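Local coordinates for beta-phenylalanine aminotransferase (Variovorax paradoxus, PDB 4AO9), which catalyses transfer of the amino group of beta-phenylalanine to an acceptor, probably a keto acid, with pyridoxal-5'-phosphate as cofactor, at residues P42-Q47 and P70-R75; L184-R189 and F197-L202; T264-P269 and I374-N379. All blocks are in the same frame, centred on the assembly; numbering follows the deposited sequence.

In the fold
From the N terminus, contact 1 comes first: it closes the loop from 47 to 70 by setting helix 42-51 against strand 72-77, fixing the N-terminal region to a small sheet at the dimer interface. Contact 2 closes the shortest loop, from 189 to 197, and lays a coil over the outermost strand, within this chain, of the large seven-stranded sheet. Contact 3 spans more than a hundred residues and joins a loop following strand 256-260 of that sheet to the hairpin 370-381 of the C-terminal part. The three follow in series, neither nesting nor crossing. Contacts 2 and 3 lie nearest each other, with centres about 24 Å apart, and both approach the cofactor.

Contact 1 of 3, residues P42-Q47 and P70-R75; sequences PASQRQ and PLTIAR
Ser44, in the first turn of helix 42-51, offers its hydroxyl to the backbone N of Thr72 in segment 70-75. A helix is packed here against the strand that ends its sheet within this chain and carries the sheet on into the second subunit, in the N-terminal part of this class-III aminotransferase. Thr72 N donates to Ser44 OG at 2.9 Å, with an angle of 153° at the hydrogen. The hydroxyl reaches the strand because it lies beside its own backbone N (chi1 -80°), and it also lies against Leu71, 3.6 Å from OG to Leu71 CA. Serine suits the place: it is short enough for helix and strand to close to 5.3 Å between Ser44 CA and Thr72 CA, yet carries an acceptor for a buried amide.

Thr72 answers with its own hydroxyl. One water donates to both Ser44 O and Pro70 O and accepts from Thr72 OG1, so that it links the helix, the loop and the threonine side chain; a second donates to Thr72 OG1 and takes a long bond from Gln47 NE2. Gln47, bent at chi2, crosses Thr72 at about a right angle and lays its aliphatic part against it.

Farther out, the Asp85 carboxylate accepts from Ala43 N and Ser44 N, which holds the helix start in position. Thr72 and Ile73 form a parallel ladder with a strand of the second subunit, and Leu127 of that subunit packs on Thr72. The Gln47 methylene that meets the threonine is CG, 3.3 Å from Thr72 OG1.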
ATOM      1  N   PRO A  42      -4.542 -16.661 -28.657  1.00 13.44           N
ATOM      2  CA  PRO A  42      -5.134 -17.790 -27.930  1.00 13.03           C
ATOM      3  C   PRO A  42      -4.495 -18.109 -26.577  1.00 13.23           C
ATOM      4  O   PRO A  42      -5.195 -18.556 -25.655  1.00 13.26           O
ATOM      5  CB  PRO A  42      -4.946 -18.973 -28.895  1.00 13.73           C
ATOM      6  CG  PRO A  42      -3.867 -18.555 -29.825  1.00 13.79           C
ATOM      7  CD  PRO A  42      -4.002 -17.080 -29.971  1.00 13.94           C
ATOM      8  N   ALA A  43      -3.189 -17.898 -26.452  1.00 12.35           N
ATOM      9  CA  ALA A  43      -2.516 -18.146 -25.185  1.00 12.25           C
ATOM     10  C   ALA A  43      -3.010 -17.150 -24.126  1.00 12.11           C
ATOM     11  O   ALA A  43      -3.269 -17.542 -22.982  1.00 12.52           O
ATOM     12  CB  ALA A  43      -1.010 -18.085 -25.341  1.00 12.36           C
ATOM     13  N   SER A  44      -3.174 -15.883 -24.503  1.00 12.23           N
ATOM     14  CA  SER A  44      -3.745 -14.919 -23.553  1.00 12.09           C
ATOM     15  C   SER A  44      -5.180 -15.269 -23.189  1.00 12.19           C
ATOM     16  O   SER A  44      -5.596 -15.092 -22.040  1.00 12.22           O
ATOM     17  CB  SER A  44      -3.643 -13.479 -24.054  1.00 12.09           C
ATOM     18  OG  SER A  44      -2.340 -12.964 -23.822  1.00 11.66           O
ATOM     19  N   GLN A  45      -5.942 -15.795 -24.148  1.00 12.67           N
ATOM     20  CA  GLN A  45      -7.314 -16.170 -23.829  1.00 13.28           C
ATOM     21  C   GLN A  45      -7.355 -17.344 -22.849  1.00 13.29           C
ATOM     22  O   GLN A  45      -8.124 -17.314 -21.889  1.00 12.59           O
ATOM     23  CB  GLN A  45      -8.144 -16.476 -25.085  1.00 14.25           C
ATOM     24  CG  GLN A  45      -9.629 -16.634 -24.750  1.00 16.21           C
ATOM     25  CD  GLN A  45     -10.516 -16.745 -25.970  1.00 21.28           C
ATOM     26  OE1 GLN A  45     -10.129 -17.313 -26.982  1.00 23.29           O
ATOM     27  NE2 GLN A  45     -11.715 -16.189 -25.874  1.00 23.37           N
ATOM     28  N   ARG A  46      -6.538 -18.369 -23.103  1.00 13.47           N
ATOM     29  CA  ARG A  46      -6.409 -19.521 -22.204  1.00 13.79           C
ATOM     30  C   ARG A  46      -6.037 -19.076 -20.791  1.00 13.14           C
ATOM     31  O   ARG A  46      -6.622 -19.533 -19.806  1.00 13.27           O
ATOM     32  CB  ARG A  46      -5.335 -20.482 -22.740  1.00 14.33           C
ATOM     33  CG  ARG A  46      -5.126 -21.772 -21.952  1.00 18.60           C
ATOM     34  CD  ARG A  46      -4.080 -22.679 -22.627  1.00 23.53           C
ATOM     35  NE  ARG A  46      -4.153 -22.602 -24.090  1.00 27.28           N
ATOM     36  CZ  ARG A  46      -3.160 -22.207 -24.890  1.00 27.42           C
ATOM     37  NH1 ARG A  46      -1.978 -21.862 -24.392  1.00 28.46           N
ATOM     38  NH2 ARG A  46      -3.353 -22.162 -26.200  1.00 29.46           N
ATOM     39  N   GLN A  47      -5.062 -18.179 -20.708  1.00 13.01           N
ATOM     40  CA  GLN A  47      -4.582 -17.706 -19.414  1.00 12.96           C
ATOM     41  C   GLN A  47      -5.674 -16.941 -18.664  1.00 12.58           C
ATOM     42  O   GLN A  47      -5.850 -17.136 -17.448  1.00 12.13           O
ATOM     43  CB  GLN A  47      -3.321 -16.870 -19.611  1.00 13.78           C
ATOM     44  CG  GLN A  47      -2.739 -16.262 -18.358  1.00 15.60           C
ATOM     45  CD  GLN A  47      -2.493 -17.259 -17.241  1.00 18.78           C
ATOM     46  OE1 GLN A  47      -2.206 -18.439 -17.478  1.00 20.30           O
ATOM     47  NE2 GLN A  47      -2.610 -16.783 -16.007  1.00 18.15           N
ATOM     48  N   PRO A  70      -8.057  -9.182 -21.492  1.00 12.56           N
ATOM     49  CA  PRO A  70      -6.763  -8.506 -21.590  1.00 12.30           C
ATOM     50  C   PRO A  70      -5.654  -9.458 -22.002  1.00 12.02           C
ATOM     51  O   PRO A  70      -5.688 -10.646 -21.651  1.00 12.25           O
ATOM     52  CB  PRO A  70      -6.529  -7.992 -20.165  1.00 12.12           C
ATOM     53  CG  PRO A  70      -7.263  -8.988 -19.300  1.00 12.17           C
ATOM     54  CD  PRO A  70      -8.496  -9.333 -20.092  1.00 12.92           C
ATOM     55  N   LEU A  71      -4.668  -8.930 -22.715  1.00 11.43           N
ATOM     56  CA  LEU A  71      -3.446  -9.678 -22.991  1.00 11.51           C
ATOM     57  C   LEU A  71      -2.682  -9.943 -21.703  1.00 10.92           C
ATOM     58  O   LEU A  71      -2.604  -9.078 -20.817  1.00 11.62           O
ATOM     59  CB  LEU A  71      -2.533  -8.903 -23.941  1.00 11.94           C
ATOM     60  CG  LEU A  71      -3.030  -8.585 -25.353  1.00 13.02           C
ATOM     61  CD1 LEU A  71      -2.062  -7.643 -26.067  1.00 17.18           C
ATOM     62  CD2 LEU A  71      -3.188  -9.861 -26.144  1.00 15.70           C
ATOM     63  N   THR A  72      -2.144 -11.152 -21.591  1.00 10.63           N
ATOM     64  CA  THR A  72      -1.117 -11.434 -20.599  1.00 10.45           C
ATOM     65  C   THR A  72       0.238 -11.006 -21.144  1.00 10.76           C
ATOM     66  O   THR A  72       0.593 -11.336 -22.278  1.00 11.14           O
ATOM     67  CB  THR A  72      -1.108 -12.923 -20.228  1.00 10.32           C
ATOM     68  OG1 THR A  72      -2.279 -13.207 -19.467  1.00 11.76           O
ATOM     69  CG2 THR A  72       0.115 -13.287 -19.387  1.00 10.85           C
ATOM     70  N   ILE A  73       0.979 -10.264 -20.327  1.00 10.54           N
ATOM     71  CA  ILE A  73       2.318  -9.814 -20.685  1.00 11.09           C
ATOM     72  C   ILE A  73       3.334 -10.792 -20.095  1.00 11.53           C
ATOM     73  O   ILE A  73       3.353 -11.013 -18.882  1.00 11.52           O
ATOM     74  CB  ILE A  73       2.571  -8.349 -20.214  1.00 10.92           C
ATOM     75  CG1 ILE A  73       1.536  -7.382 -20.824  1.00 10.77           C
ATOM     76  CG2 ILE A  73       4.002  -7.901 -20.515  1.00 11.97           C
ATOM     77  CD1 ILE A  73       1.423  -7.424 -22.358  1.00 12.33           C
ATOM     78  N   ALA A  74       4.148 -11.383 -20.968  1.00 11.62           N
ATOM     79  CA  ALA A  74       5.087 -12.442 -20.584  1.00 11.57           C
ATOM     80  C   ALA A  74       6.477 -11.939 -20.218  1.00 11.69           C
ATOM     81  O   ALA A  74       7.162 -12.542 -19.397  1.00 12.75           O
ATOM     82  CB  ALA A  74       5.197 -13.464 -21.709  1.00 11.90           C
ATOM     83  N   ARG A  75       6.899 -10.842 -20.836  1.00 11.92           N
ATOM     84  CA  ARG A  75       8.285 -10.406 -20.734  1.00 12.48           C
ATOM     85  C   ARG A  75       8.370  -8.939 -21.073  1.00 11.60           C
ATOM     86  O   ARG A  75       7.566  -8.445 -21.857  1.00 10.84           O
ATOM     87  CB  ARG A  75       9.147 -11.213 -21.725  1.00 14.00           C
ATOM     88  CG  ARG A  75      10.646 -11.090 -21.528  1.00 17.89           C
ATOM     89  CD  ARG A  75      11.402 -12.181 -22.293  1.00 22.69           C
ATOM     90  NE  ARG A  75      12.173 -11.660 -23.422  1.00 28.06           N
ATOM     91  CZ  ARG A  75      11.850 -11.803 -24.708  1.00 30.05           C
ATOM     92  NH1 ARG A  75      10.748 -12.452 -25.074  1.00 31.55           N
ATOM     93  NH2 ARG A  75      12.642 -11.292 -25.639  1.00 31.55           N
TER
HETATM   94  O   HOH W   1      -4.844 -12.927 -20.374  1.00  8.36           O
HETATM   95  O   HOH W   2      -2.689 -13.607 -16.737  1.00 12.56           O

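Contact 2 of 3, residues L184-R189 and F197-L202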
ATOM      1  N   LEU A 184     -10.088   6.848  -3.285  1.00  9.12           N
ATOM      2  CA  LEU A 184     -10.189   8.314  -3.364  1.00  9.34           C
ATOM      3  C   LEU A 184     -10.396   8.805  -4.790  1.00  9.52           C
ATOM      4  O   LEU A 184      -9.586   9.560  -5.323  1.00 10.45           O
ATOM      5  CB  LEU A 184      -8.939   8.971  -2.759  1.00  8.67           C
ATOM      6  CG  LEU A 184      -8.682   8.783  -1.258  1.00  8.72           C
ATOM      7  CD1 LEU A 184      -7.267   9.244  -0.936  1.00  9.59           C
ATOM      8  CD2 LEU A 184      -9.693   9.548  -0.407  1.00  9.68           C
ATOM      9  N   GLY A 185     -11.513   8.402  -5.390  1.00 10.21           N
ATOM     10  CA  GLY A 185     -11.823   8.731  -6.781  1.00 10.67           C
ATOM     11  C   GLY A 185     -13.128   9.489  -6.882  1.00 10.82           C
ATOM     12  O   GLY A 185     -14.044   9.273  -6.082  1.00 10.99           O
ATOM     13  N   PHE A 186     -13.204  10.392  -7.851  1.00 11.71           N
ATOM     14  CA  PHE A 186     -14.364  11.264  -8.022  1.00 12.53           C
ATOM     15  C   PHE A 186     -14.762  11.406  -9.469  1.00 14.44           C
ATOM     16  O   PHE A 186     -13.912  11.609 -10.329  1.00 15.51           O
ATOM     17  CB  PHE A 186     -14.068  12.636  -7.397  1.00 12.25           C
ATOM     18  CG  PHE A 186     -13.647  12.518  -5.966  1.00 10.00           C
ATOM     19  CD1 PHE A 186     -14.600  12.487  -4.956  1.00  9.96           C
ATOM     20  CD2 PHE A 186     -12.298  12.343  -5.632  1.00  9.28           C
ATOM     21  CE1 PHE A 186     -14.222  12.295  -3.636  1.00  9.67           C
ATOM     22  CE2 PHE A 186     -11.913  12.165  -4.325  1.00 10.05           C
ATOM     23  CZ  PHE A 186     -12.875  12.126  -3.311  1.00  8.32           C
ATOM     24  N   GLY A 187     -16.060  11.240  -9.720  1.00 15.44           N
ATOM     25  CA  GLY A 187     -16.682  11.686 -10.964  1.00 17.39           C
ATOM     26  C   GLY A 187     -17.241  13.044 -10.604  1.00 18.32           C
ATOM     27  O   GLY A 187     -16.506  13.891 -10.086  1.00 18.59           O
ATOM     28  N   ALA A 188     -18.538  13.256 -10.849  1.00 19.14           N
ATOM     29  CA  ALA A 188     -19.253  14.404 -10.292  1.00 19.32           C
ATOM     30  C   ALA A 188     -19.496  14.236  -8.788  1.00 19.39           C
ATOM     31  O   ALA A 188     -19.673  15.214  -8.056  1.00 20.28           O
ATOM     32  CB  ALA A 188     -20.581  14.616 -11.028  1.00 19.87           C
ATOM     33  N   ARG A 189     -19.501  12.980  -8.342  1.00 18.66           N
ATOM     34  CA  ARG A 189     -19.699  12.614  -6.945  1.00 18.21           C
ATOM     35  C   ARG A 189     -18.597  11.628  -6.549  1.00 16.42           C
ATOM     36  O   ARG A 189     -17.923  11.102  -7.423  1.00 16.14           O
ATOM     37  CB  ARG A 189     -21.068  11.949  -6.779  1.00 19.16           C
ATOM     38  CG  ARG A 189     -22.257  12.843  -7.141  1.00 22.82           C
ATOM     39  CD  ARG A 189     -23.562  12.048  -7.149  1.00 27.92           C
ATOM     40  NE  ARG A 189     -23.752  11.297  -5.908  1.00 32.01           N
ATOM     41  CZ  ARG A 189     -24.595  11.635  -4.934  1.00 33.88           C
ATOM     42  NH1 ARG A 189     -25.359  12.719  -5.042  1.00 35.48           N
ATOM     43  NH2 ARG A 189     -24.683  10.877  -3.848  1.00 35.26           N
ATOM     44  N   PHE A 197     -15.098  10.205   3.889  1.00  9.52           N
ATOM     45  CA  PHE A 197     -14.794  11.542   4.408  1.00  9.17           C
ATOM     46  C   PHE A 197     -15.901  12.492   3.950  1.00  9.67           C
ATOM     47  O   PHE A 197     -16.708  12.156   3.061  1.00 10.65           O
ATOM     48  CB  PHE A 197     -13.461  12.062   3.852  1.00  8.75           C
ATOM     49  CG  PHE A 197     -12.238  11.370   4.388  1.00  8.60           C
ATOM     50  CD1 PHE A 197     -11.699  11.718   5.630  1.00  9.27           C
ATOM     51  CD2 PHE A 197     -11.585  10.413   3.624  1.00 10.36           C
ATOM     52  CE1 PHE A 197     -10.535  11.095   6.116  1.00 11.34           C
ATOM     53  CE2 PHE A 197     -10.418   9.789   4.103  1.00 11.79           C
ATOM     54  CZ  PHE A 197      -9.905  10.127   5.349  1.00 11.76           C
ATOM     55  N   ASP A 198     -15.942  13.679   4.551  1.00  9.68           N
ATOM     56  CA  ASP A 198     -16.866  14.721   4.115  1.00 10.75           C
ATOM     57  C   ASP A 198     -16.294  15.472   2.908  1.00 10.74           C
ATOM     58  O   ASP A 198     -15.646  16.505   3.063  1.00 11.23           O
ATOM     59  CB  ASP A 198     -17.166  15.689   5.262  1.00 11.12           C
ATOM     60  CG  ASP A 198     -18.135  16.780   4.848  1.00 14.46           C
ATOM     61  OD1 ASP A 198     -18.980  16.519   3.963  1.00 17.15           O
ATOM     62  OD2 ASP A 198     -18.028  17.891   5.394  1.00 17.57           O
ATOM     63  N   PHE A 199     -16.532  14.947   1.711  1.00 11.25           N
ATOM     64  CA  PHE A 199     -16.025  15.566   0.487  1.00 11.34           C
ATOM     65  C   PHE A 199     -16.985  16.578  -0.115  1.00 11.98           C
ATOM     66  O   PHE A 199     -18.172  16.276  -0.304  1.00 14.34           O
ATOM     67  CB  PHE A 199     -15.730  14.498  -0.569  1.00 11.27           C
ATOM     68  CG  PHE A 199     -14.553  13.628  -0.250  1.00 11.21           C
ATOM     69  CD1 PHE A 199     -13.262  14.152  -0.225  1.00  9.77           C
ATOM     70  CD2 PHE A 199     -14.726  12.261   0.006  1.00 12.11           C
ATOM     71  CE1 PHE A 199     -12.159  13.336   0.062  1.00 10.42           C
ATOM     72  CE2 PHE A 199     -13.633  11.453   0.293  1.00 10.65           C
ATOM     73  CZ  PHE A 199     -12.358  11.980   0.312  1.00 10.93           C
ATOM     74  N   LEU A 200     -16.451  17.754  -0.453  1.00 10.67           N
ATOM     75  CA  LEU A 200     -17.157  18.739  -1.277  1.00 10.80           C
ATOM     76  C   LEU A 200     -16.508  18.718  -2.661  1.00 10.29           C
ATOM     77  O   LEU A 200     -15.337  19.088  -2.809  1.00  9.84           O
ATOM     78  CB  LEU A 200     -17.052  20.127  -0.648  1.00 11.27           C
ATOM     79  CG  LEU A 200     -17.563  21.311  -1.471  1.00 11.95           C
ATOM     80  CD1 LEU A 200     -19.045  21.154  -1.822  1.00 14.11           C
ATOM     81  CD2 LEU A 200     -17.346  22.600  -0.703  1.00 12.88           C
ATOM     82  N   VAL A 201     -17.267  18.270  -3.666  1.00 10.58           N
ATOM     83  CA  VAL A 201     -16.733  18.047  -5.006  1.00 10.85           C
ATOM     84  C   VAL A 201     -17.086  19.232  -5.896  1.00 11.10           C
ATOM     85  O   VAL A 201     -18.274  19.520  -6.128  1.00 12.55           O
ATOM     86  CB  VAL A 201     -17.275  16.725  -5.638  1.00 10.92           C
ATOM     87  CG1 VAL A 201     -16.603  16.467  -6.989  1.00 12.68           C
ATOM     88  CG2 VAL A 201     -17.056  15.538  -4.698  1.00 11.38           C
ATOM     89  N   LEU A 202     -16.053  19.908  -6.390  1.00 10.70           N
ATOM     90  CA  LEU A 202     -16.207  21.122  -7.185  1.00 10.75           C
ATOM     91  C   LEU A 202     -15.698  20.887  -8.598  1.00 10.81           C
ATOM     92  O   LEU A 202     -14.902  19.982  -8.831  1.00 10.77           O
ATOM     93  CB  LEU A 202     -15.427  22.267  -6.525  1.00 10.90           C
ATOM     94  CG  LEU A 202     -15.846  22.674  -5.108  1.00 10.47           C
ATOM     95  CD1 LEU A 202     -15.025  23.874  -4.625  1.00 12.15           C
ATOM     96  CD2 LEU A 202     -17.341  22.990  -5.024  1.00 12.34           C
TER
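Phe186 drives the edge of its ring into the face of Phe199, a T-shaped (edge-to-face) pair with centroids 4.7 Å apart and planes at 72°. The leading atom is CZ: Phe186 CZ stands 3.5 Å above the Phe199 ring plane, over its centre, while the neighbouring Phe186 CE1 lies 3.7 Å from Phe199 CG. Such a meeting directs the slightly positive ring hydrogens of one phenylalanine at the pi cloud of the other. The opposite face of the Phe199 ring is covered toward its rim by CB of Phe197, its neighbour two residues back, so this ring is sandwiched. Leu184 adds a methyl at its far end, with CD2 3.7 Å from Phe199 CZ.

Val201, two residues on along the same face of the strand, touches the CD1 side of Phe186. With CG1 anti to the backbone N (chi1 -175°), its two methyls divide the work: Val201 CG2 meets Phe186 CD1 at 3.9 Å, and Val201 CG1 rests on the carbonyl of the loop, 3.5 Å from Ala188 O. A beta-branched residue thus serves ring and backbone together. Shrinking Phe199 to an alanine would probably leave a gap beside Phe186 and Leu184, taking away the face that receives the Phe186 edge and letting that ring turn more freely.

Strand 198-202 is outermost, within the chain, in the seven-stranded sheet of the cofactor-binding domain, and pairs with strand 171-175, whose Val174 touches Phe186 and whose Ile172 touches Phe199. The side chain of Leu184 comes within about 7 Å of the bound pyridoxal-5'-phosphate and packs on helix 152-167, where the pocket residue Asn156 is among its neighbours.

Contact 3 of 3, residues T264-P269 and I374-N379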
ATOM      1  N   THR A 264       2.247  14.085 -11.479  1.00 10.33           N
ATOM      2  CA  THR A 264       2.823  15.327 -12.020  1.00 10.70           C
ATOM      3  C   THR A 264       4.253  15.641 -11.568  1.00 10.89           C
ATOM      4  O   THR A 264       4.907  16.540 -12.128  1.00 11.41           O
ATOM      5  CB  THR A 264       1.925  16.562 -11.767  1.00 10.67           C
ATOM      6  OG1 THR A 264       1.809  16.800 -10.365  1.00 10.30           O
ATOM      7  CG2 THR A 264       0.527  16.366 -12.360  1.00 10.31           C
ATOM      8  N   SER A 265       4.767  14.924 -10.565  1.00 10.45           N
ATOM      9  CA  SER A 265       6.134  15.210 -10.112  1.00 10.57           C
ATOM     10  C   SER A 265       7.160  14.927 -11.196  1.00 10.91           C
ATOM     11  O   SER A 265       8.239  15.495 -11.174  1.00 10.12           O
ATOM     12  CB  SER A 265       6.484  14.427  -8.854  1.00 10.36           C
ATOM     13  OG  SER A 265       6.690  13.070  -9.188  1.00  9.96           O
ATOM     14  N   ARG A 266       6.819  14.054 -12.139  1.00 11.88           N
ATOM     15  CA  ARG A 266       7.756  13.740 -13.234  1.00 13.38           C
ATOM     16  C   ARG A 266       7.787  14.740 -14.376  1.00 14.05           C
ATOM     17  O   ARG A 266       8.632  14.613 -15.273  1.00 15.34           O
ATOM     18  CB  ARG A 266       7.540  12.333 -13.816  1.00 14.09           C
ATOM     19  CG  ARG A 266       6.113  11.930 -14.122  1.00 17.68           C
ATOM     20  CD  ARG A 266       6.076  10.494 -14.657  1.00 19.80           C
ATOM     21  NE  ARG A 266       6.378  10.570 -16.067  1.00 15.01           N
ATOM     22  CZ  ARG A 266       6.599   9.568 -16.914  1.00 13.27           C
ATOM     23  NH1 ARG A 266       6.574   8.282 -16.551  1.00 14.34           N
ATOM     24  NH2 ARG A 266       6.855   9.886 -18.168  1.00 13.37           N
ATOM     25  N   LEU A 267       6.892  15.727 -14.346  1.00 14.15           N
ATOM     26  CA  LEU A 267       6.641  16.556 -15.529  1.00 14.54           C
ATOM     27  C   LEU A 267       7.620  17.694 -15.765  1.00 15.69           C
ATOM     28  O   LEU A 267       7.560  18.366 -16.798  1.00 17.02           O
ATOM     29  CB  LEU A 267       5.213  17.103 -15.499  1.00 13.96           C
ATOM     30  CG  LEU A 267       4.121  16.080 -15.740  1.00 13.83           C
ATOM     31  CD1 LEU A 267       2.765  16.746 -15.516  1.00 12.40           C
ATOM     32  CD2 LEU A 267       4.239  15.473 -17.152  1.00 14.13           C
ATOM     33  N   ALA A 268       8.498  17.937 -14.802  1.00 15.37           N
ATOM     34  CA  ALA A 268       9.502  18.980 -14.905  1.00 15.88           C
ATOM     35  C   ALA A 268      10.618  18.572 -13.962  1.00 15.72           C
ATOM     36  O   ALA A 268      10.409  17.684 -13.130  1.00 15.33           O
ATOM     37  CB  ALA A 268       8.912  20.339 -14.515  1.00 15.80           C
ATOM     38  N   PRO A 269      11.806  19.201 -14.077  1.00 15.63           N
ATOM     39  CA  PRO A 269      12.946  18.817 -13.235  1.00 15.58           C
ATOM     40  C   PRO A 269      12.619  18.753 -11.736  1.00 15.40           C
ATOM     41  O   PRO A 269      13.127  17.880 -11.029  1.00 15.12           O
ATOM     42  CB  PRO A 269      13.976  19.907 -13.542  1.00 15.88           C
ATOM     43  CG  PRO A 269      13.688  20.247 -14.967  1.00 16.43           C
ATOM     44  CD  PRO A 269      12.192  20.228 -15.069  1.00 16.36           C
ATOM     45  N   ILE A 374       0.792  17.352 -20.791  1.00 11.58           N
ATOM     46  CA  ILE A 374       1.989  18.148 -20.529  1.00 11.78           C
ATOM     47  C   ILE A 374       3.195  17.238 -20.650  1.00 12.10           C
ATOM     48  O   ILE A 374       3.184  16.109 -20.144  1.00 11.59           O
ATOM     49  CB  ILE A 374       1.987  18.729 -19.084  1.00 11.66           C
ATOM     50  CG1 ILE A 374       0.788  19.656 -18.855  1.00 11.89           C
ATOM     51  CG2 ILE A 374       3.305  19.474 -18.800  1.00 12.17           C
ATOM     52  CD1 ILE A 374       0.556  20.032 -17.388  1.00 13.38           C
ATOM     53  N   GLY A 375       4.232  17.702 -21.335  1.00 12.81           N
ATOM     54  CA  GLY A 375       5.499  16.975 -21.345  1.00 13.78           C
ATOM     55  C   GLY A 375       5.367  15.534 -21.797  1.00 13.62           C
ATOM     56  O   GLY A 375       4.817  15.256 -22.856  1.00 14.29           O
ATOM     57  N   SER A 376       5.814  14.607 -20.952  1.00 13.48           N
ATOM     58  CA  SER A 376       5.914  13.195 -21.339  1.00 13.12           C
ATOM     59  C   SER A 376       4.621  12.390 -21.137  1.00 12.56           C
ATOM     60  O   SER A 376       4.613  11.169 -21.323  1.00 12.62           O
ATOM     61  CB  SER A 376       7.076  12.536 -20.593  1.00 13.14           C
ATOM     62  OG  SER A 376       6.904  12.687 -19.187  1.00 13.69           O
ATOM     63  N   LEU A 377       3.538  13.084 -20.779  1.00 11.51           N
ATOM     64  CA  LEU A 377       2.232  12.460 -20.541  1.00 11.39           C
ATOM     65  C   LEU A 377       1.165  13.102 -21.412  1.00 10.80           C
ATOM     66  O   LEU A 377       1.006  14.322 -21.412  1.00 11.07           O
ATOM     67  CB  LEU A 377       1.826  12.602 -19.076  1.00 11.32           C
ATOM     68  CG  LEU A 377       2.828  12.112 -18.022  1.00 12.06           C
ATOM     69  CD1 LEU A 377       2.276  12.394 -16.621  1.00 12.36           C
ATOM     70  CD2 LEU A 377       3.135  10.639 -18.225  1.00 13.20           C
ATOM     71  N   MET A 378       0.432  12.287 -22.164  1.00 11.12           N
ATOM     72  CA  MET A 378      -0.667  12.818 -22.978  1.00 11.18           C
ATOM     73  C   MET A 378      -1.786  11.796 -23.112  1.00 11.15           C
ATOM     74  O   MET A 378      -1.612  10.633 -22.761  1.00 10.95           O
ATOM     75  CB  MET A 378      -0.161  13.273 -24.359  1.00 11.37           C
ATOM     76  CG  MET A 378       0.463  12.158 -25.165  1.00 11.66           C
ATOM     77  SD  MET A 378       1.527  12.723 -26.508  1.00 13.69           S
ATOM     78  CE  MET A 378       3.027  13.087 -25.603  1.00 13.96           C
ATOM     79  N   ASN A 379      -2.933  12.220 -23.626  1.00 11.57           N
ATOM     80  CA  ASN A 379      -4.088  11.337 -23.746  1.00 11.47           C
ATOM     81  C   ASN A 379      -4.888  11.668 -24.997  1.00 11.51           C
ATOM     82  O   ASN A 379      -5.209  12.839 -25.230  1.00 11.62           O
ATOM     83  CB  ASN A 379      -4.978  11.481 -22.496  1.00 11.35           C
ATOM     84  CG  ASN A 379      -5.744  10.205 -22.132  1.00 12.38           C
ATOM     85  OD1 ASN A 379      -5.578   9.675 -21.027  1.00 13.50           O
ATOM     86  ND2 ASN A 379      -6.597   9.719 -23.035  1.00 11.58           N
TER
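Arg266 meets Ser376 and Leu377 through the far end of a long side chain whose CB already points at segment 374-379. CG is wedged between the backbone N and the carbonyl carbon (chi1 46°), the chain then runs straight to CD, and a bend at chi3 (-83°) swings the guanidinium over the hairpin. NE passes 3.9 Å from Leu377 CD2 and is buried without a polar partner in the model. The same methyl lies over one face of the guanidinium, 3.6 Å above the plane and displaced toward the rim. The tip is polar. Arg266 NH2 donates to Ser376 OG at 3.0 Å, almost straight at 174°, with the oxygen in the guanidinium plane. NH2 also donates to Leu423 O and NH1 to Thr97 O, so three bonds fix the rotation of the group. Arginine suits the place because its flat group can offer a face to the Leu377 methyl while its N-H groups serve Ser376 OG and backbone oxygens.

Leu267 packs alongside. Its CD1 touches Ile374 CB at 4.2 Å, while Leu267 CD2 packs on Leu377 CD1 at 3.7 Å and closes on the backbone oxygen Ile374 O at 3.2 Å. Those carbons meet the type II' turn from Ile374 to Leu377, the two-residue loop of a beta hairpin, where Gly375 takes a positive phi that suits glycine.

Strands 370-374 and 377-381 thus present their turn to the loop between strand 256-260 and helix 272-276. Leu272 of that helix packs on Leu267 and Ile374, Leu347 of helix 341-365 lies against Arg266 and Ser376, and Val422 of strand 420-422 touches Arg266 and Leu377; Met263 of the cofactor pocket also touches Leu377.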